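Local coordinates for protein amoebiasin-2 (Entamoeba histolytica, PDB 3M88) that inhibits the amoebic cysteine proteases CP1, CP2 and, less strongly, CP5 by blocking the substrate-binding site with a wedge of three loops, at residues I6-E11 / L25-L30; S21-I26 / Q75-K80; A39-Y44 / G89-W94. One frame throughout, in Å; residues are numbered along the deposited sequence. Where two conformers were deposited one is given.

Contact 1 of 3, residues I6-E11 / L25-L30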
loop_
_atom_site.group_PDB
_atom_site.type_symbol
_atom_site.label_atom_id
_atom_site.label_comp_id
_atom_site.label_asym_id
_atom_site.label_seq_id
_atom_site.Cartn_x
_atom_site.Cartn_y
_atom_site.Cartn_z
ATOM N N ILE A 6 2.326 -2.870 14.134
ATOM C CA ILE A 6 1.871 -2.234 12.907
ATOM C C ILE A 6 3.121 -1.893 12.121
ATOM O O ILE A 6 3.989 -1.179 12.619
ATOM C CB ILE A 6 1.126 -0.939 13.219
ATOM C CG1 ILE A 6 -0.120 -1.255 14.054
ATOM C CG2 ILE A 6 0.739 -0.229 11.929
ATOM C CD1 ILE A 6 -0.961 -0.046 14.357
ATOM N N HIS A 7 3.228 -2.417 10.909
ATOM C CA HIS A 7 4.450 -2.220 10.131
ATOM C C HIS A 7 4.181 -1.245 9.000
ATOM O O HIS A 7 3.322 -1.482 8.167
ATOM C CB HIS A 7 4.950 -3.546 9.554
ATOM C CG HIS A 7 5.111 -4.624 10.578
ATOM N ND1 HIS A 7 6.318 -4.896 11.186
ATOM C CD2 HIS A 7 4.218 -5.500 11.104
ATOM C CE1 HIS A 7 6.163 -5.893 12.041
ATOM N NE2 HIS A 7 4.895 -6.275 12.013
ATOM N N ILE A 8 4.932 -0.152 8.975
ATOM C CA ILE A 8 4.709 0.897 7.994
ATOM C C ILE A 8 5.637 0.700 6.805
ATOM O O ILE A 8 6.856 0.565 6.961
ATOM C CB ILE A 8 4.874 2.280 8.629
ATOM C CG1 ILE A 8 3.883 2.415 9.798
ATOM C CG2 ILE A 8 4.651 3.372 7.594
ATOM C CD1 ILE A 8 4.322 3.368 10.878
ATOM N N LEU A 9 5.038 0.623 5.616
ATOM C CA LEU A 9 5.786 0.484 4.373
ATOM C C LEU A 9 5.563 1.729 3.519
ATOM O O LEU A 9 4.449 2.230 3.447
ATOM C CB LEU A 9 5.304 -0.741 3.602
ATOM C CG LEU A 9 5.502 -2.091 4.301
ATOM C CD1 LEU A 9 4.823 -3.180 3.498
ATOM C CD2 LEU A 9 6.992 -2.384 4.453
ATOM N N THR A 10 6.625 2.224 2.886
ATOM C CA THR A 10 6.516 3.382 2.002
ATOM C C THR A 10 7.206 3.075 0.681
ATOM O O THR A 10 7.646 1.955 0.447
ATOM C CB THR A 10 7.197 4.626 2.602
ATOM O OG1 THR A 10 8.620 4.421 2.624
ATOM C CG2 THR A 10 6.675 4.906 4.017
ATOM N N GLU A 11 7.309 4.080 -0.181
ATOM C CA GLU A 11 7.967 3.907 -1.477
ATOM C C GLU A 11 9.407 3.409 -1.303
ATOM O O GLU A 11 9.948 2.681 -2.147
ATOM C CB GLU A 11 7.978 5.240 -2.246
ATOM C CG GLU A 11 6.605 5.752 -2.684
ATOM C CD GLU A 11 5.935 6.678 -1.660
ATOM O OE1 GLU A 11 5.061 7.478 -2.071
ATOM O OE2 GLU A 11 6.281 6.617 -0.459
ATOM N N LEU A 25 -0.577 -5.664 11.696
ATOM C CA LEU A 25 -1.197 -4.930 10.602
ATOM C C LEU A 25 -0.090 -4.428 9.703
ATOM O O LEU A 25 0.981 -4.063 10.182
ATOM C CB LEU A 25 -1.954 -3.705 11.107
ATOM C CG LEU A 25 -3.300 -3.834 11.794
ATOM C CD1 LEU A 25 -3.864 -2.429 11.949
ATOM C CD2 LEU A 25 -4.237 -4.697 10.972
ATOM N N ILE A 26 -0.349 -4.393 8.406
ATOM C CA ILE A 26 0.577 -3.749 7.486
ATOM C C ILE A 26 -0.064 -2.461 7.040
ATOM O O ILE A 26 -1.205 -2.468 6.582
ATOM C CB ILE A 26 0.841 -4.589 6.247
ATOM C CG1 ILE A 26 1.610 -5.847 6.633
ATOM C CG2 ILE A 26 1.661 -3.796 5.236
ATOM C CD1 ILE A 26 1.838 -6.755 5.467
ATOM N N LYS A 27 0.672 -1.366 7.190
ATOM C CA LYS A 27 0.167 -0.059 6.796
ATOM C C LYS A 27 1.040 0.530 5.691
ATOM O O LYS A 27 2.164 0.943 5.933
ATOM C CB LYS A 27 0.098 0.881 8.005
ATOM C CG LYS A 27 -0.355 2.284 7.648
ATOM C CD LYS A 27 -0.204 3.254 8.818
ATOM C CE LYS A 27 -1.006 2.814 10.027
ATOM N NZ LYS A 27 -0.888 3.817 11.121
ATOM N N ILE A 28 0.514 0.554 4.470
ATOM C CA ILE A 28 1.270 1.064 3.321
ATOM C C ILE A 28 0.878 2.526 3.186
ATOM O O ILE A 28 -0.310 2.837 3.117
ATOM C CB ILE A 28 0.884 0.278 2.034
ATOM C CG1 ILE A 28 1.172 -1.219 2.231
ATOM C CG2 ILE A 28 1.646 0.804 0.835
ATOM C CD1 ILE A 28 0.574 -2.127 1.161
ATOM N N GLN A 29 1.862 3.426 3.195
ATOM C CA GLN A 29 1.586 4.860 3.126
ATOM C C GLN A 29 2.381 5.470 1.972
ATOM O O GLN A 29 3.603 5.452 2.005
ATOM C CB GLN A 29 2.054 5.566 4.396
ATOM C CG GLN A 29 1.269 5.276 5.645
ATOM C CD GLN A 29 1.825 6.044 6.833
ATOM O OE1 GLN A 29 1.349 5.900 7.959
ATOM N NE2 GLN A 29 2.841 6.865 6.581
ATOM N N LEU A 30 1.678 6.009 0.982
ATOM C CA LEU A 30 2.286 6.440 -0.274
ATOM C C LEU A 30 1.759 7.827 -0.611
ATOM O O LEU A 30 0.610 8.132 -0.327
ATOM C CB LEU A 30 1.874 5.474 -1.392
ATOM C CG LEU A 30 2.240 3.999 -1.155
ATOM C CD1 LEU A 30 1.646 3.094 -2.219
ATOM C CD2 LEU A 30 3.751 3.826 -1.069
HETATM O O HOH W 1 5.023 7.770 1.579
#

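Contact 2 of 3, residues S21-I26 / Q75-K80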
loop_
_atom_site.group_PDB
_atom_site.type_symbol
_atom_site.label_atom_id
_atom_site.label_comp_id
_atom_site.label_asym_id
_atom_site.label_seq_id
_atom_site.Cartn_x
_atom_site.Cartn_y
_atom_site.Cartn_z
ATOM N N SER A 21 3.730 -11.108 12.357
ATOM C CA SER A 21 2.952 -12.102 13.069
ATOM C C SER A 21 1.504 -12.078 12.607
ATOM O O SER A 21 1.054 -11.135 11.953
ATOM C CB SER A 21 3.021 -11.848 14.570
ATOM O OG SER A 21 4.302 -12.195 15.063
ATOM N N PHE A 22 0.776 -13.121 12.983
ATOM C CA PHE A 22 -0.587 -13.334 12.545
ATOM C C PHE A 22 -1.526 -12.201 12.958
ATOM O O PHE A 22 -2.505 -11.937 12.272
ATOM C CB PHE A 22 -1.079 -14.672 13.129
ATOM C CG PHE A 22 -2.266 -15.259 12.421
ATOM C CD1 PHE A 22 -2.722 -14.734 11.220
ATOM C CD2 PHE A 22 -2.920 -16.359 12.958
ATOM C CE1 PHE A 22 -3.823 -15.297 10.569
ATOM C CE2 PHE A 22 -4.021 -16.933 12.315
ATOM C CZ PHE A 22 -4.478 -16.399 11.123
ATOM N N ASN A 23 -1.241 -11.551 14.085
ATOM C CA ASN A 23 -2.106 -10.469 14.559
ATOM C C ASN A 23 -1.534 -9.072 14.320
ATOM O O ASN A 23 -1.910 -8.110 14.993
ATOM C CB ASN A 23 -2.443 -10.642 16.038
ATOM C CG ASN A 23 -3.686 -9.876 16.439
ATOM O OD1 ASN A 23 -4.541 -9.578 15.602
ATOM N ND2 ASN A 23 -3.795 -9.552 17.725
ATOM N N ASP A 24 -0.627 -8.962 13.359
ATOM C CA ASP A 24 -0.054 -7.659 13.008
ATOM C C ASP A 24 -0.910 -6.923 11.968
ATOM O O ASP A 24 -1.875 -7.473 11.443
ATOM C CB ASP A 24 1.385 -7.838 12.509
ATOM C CG ASP A 24 2.373 -8.154 13.639
ATOM O OD1 ASP A 24 3.581 -8.343 13.342
ATOM O OD2 ASP A 24 1.951 -8.216 14.829
ATOM N N LEU A 25 -0.577 -5.664 11.696
ATOM C CA LEU A 25 -1.197 -4.930 10.602
ATOM C C LEU A 25 -0.090 -4.428 9.703
ATOM O O LEU A 25 0.981 -4.063 10.182
ATOM C CB LEU A 25 -1.954 -3.705 11.107
ATOM C CG LEU A 25 -3.300 -3.834 11.794
ATOM C CD1 LEU A 25 -3.864 -2.429 11.949
ATOM C CD2 LEU A 25 -4.237 -4.697 10.972
ATOM N N ILE A 26 -0.349 -4.393 8.406
ATOM C CA ILE A 26 0.577 -3.749 7.486
ATOM C C ILE A 26 -0.064 -2.461 7.040
ATOM O O ILE A 26 -1.205 -2.468 6.582
ATOM C CB ILE A 26 0.841 -4.589 6.247
ATOM C CG1 ILE A 26 1.610 -5.847 6.633
ATOM C CG2 ILE A 26 1.661 -3.796 5.236
ATOM C CD1 ILE A 26 1.838 -6.755 5.467
ATOM N N GLN A 75 -4.359 -0.310 4.962
ATOM C CA GLN A 75 -3.985 -1.123 6.109
ATOM C C GLN A 75 -4.555 -2.512 5.878
ATOM O O GLN A 75 -5.755 -2.666 5.656
ATOM C CB GLN A 75 -4.535 -0.551 7.408
ATOM C CG GLN A 75 -4.165 0.883 7.655
ATOM C CD GLN A 75 -4.530 1.331 9.061
ATOM O OE1 GLN A 75 -4.591 0.520 9.985
ATOM N NE2 GLN A 75 -4.771 2.628 9.225
ATOM N N LEU A 76 -3.674 -3.501 5.910
ATOM C CA LEU A 76 -4.039 -4.884 5.662
ATOM C C LEU A 76 -3.827 -5.705 6.919
ATOM O O LEU A 76 -2.848 -5.512 7.639
ATOM C CB LEU A 76 -3.179 -5.461 4.540
ATOM C CG LEU A 76 -3.296 -4.688 3.221
ATOM C CD1 LEU A 76 -2.300 -5.223 2.202
ATOM C CD2 LEU A 76 -4.706 -4.795 2.677
ATOM N N LYS A 77 -4.763 -6.610 7.172
ATOM C CA LYS A 77 -4.650 -7.535 8.282
ATOM C C LYS A 77 -4.591 -8.929 7.674
ATOM O O LYS A 77 -5.415 -9.269 6.817
ATOM C CB LYS A 77 -5.871 -7.406 9.192
ATOM C CG LYS A 77 -5.842 -8.316 10.410
ATOM C CD LYS A 77 -7.135 -8.214 11.205
ATOM C CE LYS A 77 -7.003 -8.929 12.540
ATOM N NZ LYS A 77 -5.918 -8.324 13.364
ATOM N N PRO A 78 -3.631 -9.747 8.127
ATOM C CA PRO A 78 -3.499 -11.127 7.645
ATOM C C PRO A 78 -4.743 -11.950 7.940
ATOM O O PRO A 78 -5.313 -11.868 9.033
ATOM C CB PRO A 78 -2.333 -11.688 8.473
ATOM C CG PRO A 78 -1.641 -10.517 9.051
ATOM C CD PRO A 78 -2.687 -9.447 9.220
ATOM N N LEU A 79 -5.163 -12.737 6.952
ATOM C CA LEU A 79 -6.246 -13.686 7.130
ATOM C C LEU A 79 -5.680 -15.047 7.501
ATOM O O LEU A 79 -6.275 -15.774 8.294
ATOM C CB LEU A 79 -7.057 -13.826 5.839
ATOM C CG LEU A 79 -8.223 -12.861 5.676
ATOM C CD1 LEU A 79 -8.948 -13.161 4.382
ATOM C CD2 LEU A 79 -9.163 -12.996 6.870
ATOM N N LYS A 80 -4.536 -15.383 6.905
ATOM C CA LYS A 80 -3.937 -16.716 7.040
ATOM C C LYS A 80 -2.431 -16.588 7.189
ATOM O O LYS A 80 -1.847 -15.655 6.678
ATOM C CB LYS A 80 -4.212 -17.551 5.785
ATOM C CG LYS A 80 -5.679 -17.714 5.420
ATOM C CD LYS A 80 -5.837 -18.401 4.064
ATOM C CE LYS A 80 -7.300 -18.756 3.778
ATOM N NZ LYS A 80 -8.238 -17.609 3.961
#

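Contact 3 of 3, residues A39-Y44 / G89-W94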
loop_
_atom_site.group_PDB
_atom_site.type_symbol
_atom_site.label_atom_id
_atom_site.label_comp_id
_atom_site.label_asym_id
_atom_site.label_seq_id
_atom_site.Cartn_x
_atom_site.Cartn_y
_atom_site.Cartn_z
ATOM N N ALA A 39 -3.357 7.111 -9.700
ATOM C CA ALA A 39 -3.745 6.502 -8.440
ATOM C C ALA A 39 -2.967 5.215 -8.258
ATOM O O ALA A 39 -2.523 4.589 -9.227
ATOM C CB ALA A 39 -5.259 6.228 -8.413
ATOM N N TRP A 40 -2.795 4.825 -7.009
ATOM C CA TRP A 40 -2.153 3.571 -6.703
ATOM C C TRP A 40 -3.194 2.462 -6.782
ATOM O O TRP A 40 -4.335 2.625 -6.339
ATOM C CB TRP A 40 -1.572 3.611 -5.298
ATOM C CG TRP A 40 -0.355 4.478 -5.193
ATOM C CD1 TRP A 40 -0.306 5.747 -4.724
ATOM C CD2 TRP A 40 0.967 4.139 -5.593
ATOM N NE1 TRP A 40 0.978 6.219 -4.787
ATOM C CE2 TRP A 40 1.783 5.245 -5.313
ATOM C CE3 TRP A 40 1.553 2.985 -6.138
ATOM C CZ2 TRP A 40 3.149 5.252 -5.573
ATOM C CZ3 TRP A 40 2.911 2.991 -6.393
ATOM C CH2 TRP A 40 3.698 4.117 -6.109
ATOM N N ASN A 41 -2.791 1.333 -7.339
ATOM C CA ASN A 41 -3.649 0.159 -7.367
ATOM C C ASN A 41 -2.945 -0.968 -6.654
ATOM O O ASN A 41 -1.752 -1.188 -6.856
ATOM C CB ASN A 41 -3.999 -0.219 -8.800
ATOM C CG ASN A 41 -4.778 0.876 -9.503
ATOM O OD1 ASN A 41 -5.993 0.988 -9.339
ATOM N ND2 ASN A 41 -4.076 1.711 -10.272
ATOM N N ILE A 42 -3.661 -1.667 -5.784
ATOM C CA ILE A 42 -3.012 -2.727 -5.023
ATOM C C ILE A 42 -3.529 -4.097 -5.447
ATOM O O ILE A 42 -4.721 -4.265 -5.736
ATOM C CB ILE A 42 -3.166 -2.522 -3.504
ATOM C CG1 ILE A 42 -2.313 -3.537 -2.738
ATOM C CG2 ILE A 42 -4.627 -2.616 -3.089
ATOM C CD1 ILE A 42 -2.022 -3.126 -1.295
ATOM N N GLU A 43 -2.621 -5.064 -5.504
ATOM C CA GLU A 43 -2.986 -6.443 -5.813
ATOM C C GLU A 43 -2.326 -7.356 -4.805
ATOM O O GLU A 43 -1.141 -7.215 -4.503
ATOM C CB GLU A 43 -2.552 -6.834 -7.230
ATOM N N TYR A 44 -3.106 -8.293 -4.283
ATOM C CA TYR A 44 -2.602 -9.306 -3.370
ATOM C C TYR A 44 -3.589 -10.481 -3.414
ATOM O O TYR A 44 -4.686 -10.338 -3.937
ATOM C CB TYR A 44 -2.463 -8.735 -1.954
ATOM C CG TYR A 44 -3.711 -8.056 -1.430
ATOM C CD1 TYR A 44 -4.753 -8.804 -0.891
ATOM C CD2 TYR A 44 -3.846 -6.680 -1.465
ATOM C CE1 TYR A 44 -5.891 -8.201 -0.413
ATOM C CE2 TYR A 44 -4.996 -6.065 -0.993
ATOM C CZ TYR A 44 -6.013 -6.837 -0.467
ATOM O OH TYR A 44 -7.158 -6.246 0.010
ATOM N N GLY A 89 0.761 -0.481 -8.263
ATOM C CA GLY A 89 1.063 0.242 -9.477
ATOM C C GLY A 89 0.480 1.634 -9.383
ATOM O O GLY A 89 -0.621 1.801 -8.885
ATOM N N TYR A 90 1.235 2.628 -9.842
ATOM C CA TYR A 90 0.757 3.998 -9.941
ATOM C C TYR A 90 0.446 4.305 -11.403
ATOM O O TYR A 90 1.350 4.368 -12.244
ATOM C CB TYR A 90 1.848 4.942 -9.444
ATOM C CG TYR A 90 1.424 6.369 -9.173
ATOM C CD1 TYR A 90 0.453 6.666 -8.220
ATOM C CD2 TYR A 90 2.038 7.427 -9.830
ATOM C CE1 TYR A 90 0.097 7.996 -7.949
ATOM C CE2 TYR A 90 1.697 8.739 -9.561
ATOM C CZ TYR A 90 0.736 9.019 -8.608
ATOM O OH TYR A 90 0.400 10.341 -8.362
ATOM N N SER A 91 -0.827 4.503 -11.715
ATOM C CA SER A 91 -1.222 4.705 -13.104
ATOM C C SER A 91 -2.545 5.445 -13.222
ATOM O O SER A 91 -3.258 5.621 -12.234
ATOM C CB SER A 91 -1.323 3.356 -13.809
ATOM O OG SER A 91 -2.258 2.520 -13.153
ATOM N N ARG A 92 -2.860 5.889 -14.434
ATOM C CA ARG A 92 -4.159 6.476 -14.709
ATOM C C ARG A 92 -5.161 5.365 -15.002
ATOM O O ARG A 92 -4.767 4.257 -15.342
ATOM C CB ARG A 92 -4.063 7.456 -15.876
ATOM C CG ARG A 92 -3.328 8.720 -15.493
ATOM C CD ARG A 92 -3.162 9.667 -16.648
ATOM N NE ARG A 92 -2.836 10.998 -16.161
ATOM C CZ ARG A 92 -2.324 11.959 -16.916
ATOM N NH1 ARG A 92 -2.071 11.722 -18.195
ATOM N NH2 ARG A 92 -2.054 13.147 -16.391
ATOM N N PRO A 93 -6.458 5.663 -14.873
ATOM C CA PRO A 93 -7.486 4.622 -15.011
ATOM C C PRO A 93 -7.567 4.033 -16.418
ATOM O O PRO A 93 -7.736 2.823 -16.565
ATOM C CB PRO A 93 -8.780 5.373 -14.688
ATOM C CG PRO A 93 -8.493 6.791 -15.055
ATOM C CD PRO A 93 -7.044 7.006 -14.717
ATOM N N TRP A 94 -7.451 4.884 -17.432
ATOM C CA TRP A 94 -7.644 4.468 -18.819
ATOM C C TRP A 94 -6.421 3.748 -19.382
ATOM O O TRP A 94 -5.901 4.117 -20.436
ATOM C CB TRP A 94 -7.994 5.676 -19.695
#

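Contact 1 of 3, residues I6-E11 / L25-L30
L9 holds CG beside its own backbone N (chi1 -63°), which lets CD1 lean toward the neighbouring strand and meet CG2 of I26 at 3.7 Å. On the other face of the sheet, K27 leaves with CG opposite its backbone N (chi1 177°) and then folds at chi3 (-59°), bringing CE to 4.0 Å from the I6 methyl CG2. The two strands run parallel, and their backbone bonding illustrates how such a pair shares its polar groups. H7 and L9 each turn both N and O to strand 25-30: H7 N donates to L25 O at 2.9 Å, H7 O accepts a hydrogen bond from K27 N at 2.8 Å, and L9 repeats the pattern with K27 O and Q29 N. I6 and I8 add CA-H...O contacts to L25 O and K27 O. The side chains of H7, L9, I26 and I28 face the interior of the immunoglobulin-like chagasin sandwich, where L18 and Y106 also cover L9. The H7 ring puts its CD2 edge 3.7 Å from L25 O, while NE2 hydrogen-bonds D24 OD1. Beyond the last direct backbone bond, L9 O to Q29 N, a water donates to both E11 OE2 (2.7 Å) and Q29 O (2.8 Å), and the bent E11 chain lays CD against L30 CD2 at 3.6 Å. E11 OE1 meanwhile accepts the N-H of R31. With hydrogens offered to both carboxylate oxygens, E11 is probably favoured in its ionised form, and the water supplies Q29 O with a partner.

Contact 2 of 3, residues S21-I26 / Q75-K80
I26 O is gripped twice by the neighbouring strand: L76 N donates to it at 2.8 Å, in the carbonyl plane, and the CA-H of Q75 adds a contact of 3.1 Å measured from CA. Together with the return bond from I26 N to L76 O, this makes an antiparallel hydrogen-bonded pair between adjacent strands of one sheet of the immunoglobulin-like sandwich. I26 and L76 point to the buried face, where V108 and L18 also pack on I26. The two methyls of L25 spread over Q75 and K77, with CD2 3.6 Å from K77 CB and CD1 close to Q75 OE1. Before the strand, residues S21-D24 form a type I turn, closed by D24 N to S21 O at 3.1 Å and reinforced by S21 N, which meets D24 OD1 from above the carboxylate plane. K77 runs extended until chi4 (61°) turns NZ to within 2.9 Å of N23 OD1, although N23 has two conformers and this bond is therefore doubtful. F22 presents its ring edge to L79 O, 3.4 Å from CE1, and CD1 lies near P78 CB. P78 also packs against the turn: its CD sits 3.1 Å from D24 O, a buried carbonyl oxygen that has no hydrogen-bonding partner in the model.

Contact 3 of 3, residues A39-Y44 / G89-W94
Y90 lies across the indole of W40, and the pair shows how two neighbouring side chains on one sheet face can pack. The close pairing of the two residues puts Y90 CB over the six-membered ring of W40, 3.7 Å from its centroid, in a CH-pi contact. With CG opposite its backbone N (chi1 -166°), Y90 then carries its phenol over toward the five-membered ring, CD1 coming to 3.5 Å from W40 CE2. The two planes make about 40°, so the rings meet obliquely. W40 stands its indole against L30 and T32, with NE1 hydrogen-bonded to R31 O. W40 and Y90 form the non-hydrogen-bonded pair of an antiparallel strand pair at the margin of the second sheet of the sandwich, their CA atoms 4.4 Å apart. On either side, A39 with S91 and N41 with G89 are hydrogen-bonded pairs; N41 N reaches G89 O at 2.7 Å. N41 keeps CG beside its backbone N (chi1 -62°) and turns ND2 across toward the other strand, 3.5 Å from S91 OG, without a hydrogen bond between them. Strand 82-91 leads through R92 into the FG loop, which starts at P93, and strand 39-43 follows the BC loop. Both loops belong to the inhibitory wedge, and Y90 OH hydrogen-bonds N33 N in the BC loop, while R92 NE hydrogen-bonds T36 O there.

Overall arrangement
From the N terminus, contact 1 closes first: 6-11 meets 25-30 after a short excursion through strand 17-20, which belongs to the opposite sheet. Contact 2 begins on the turn just before strand 25-32, shares L25 and I26 with contact 1, and closes only when the chain returns at 75-80. Contact 3 opens inside that long loop, at 39-44, and closes beyond it at 89-94, so contacts 2 and 3 cross, whereas 1 and 3 stand in series. Contacts 1 and 2 join successive strand pairs of one sheet, contact 3 an edge pair of the other; I42, packed on I28 and L76, ties the two layers. Centres of contacts 2 and 3 lie about 22 Å apart, on opposite sides of the chain's centre.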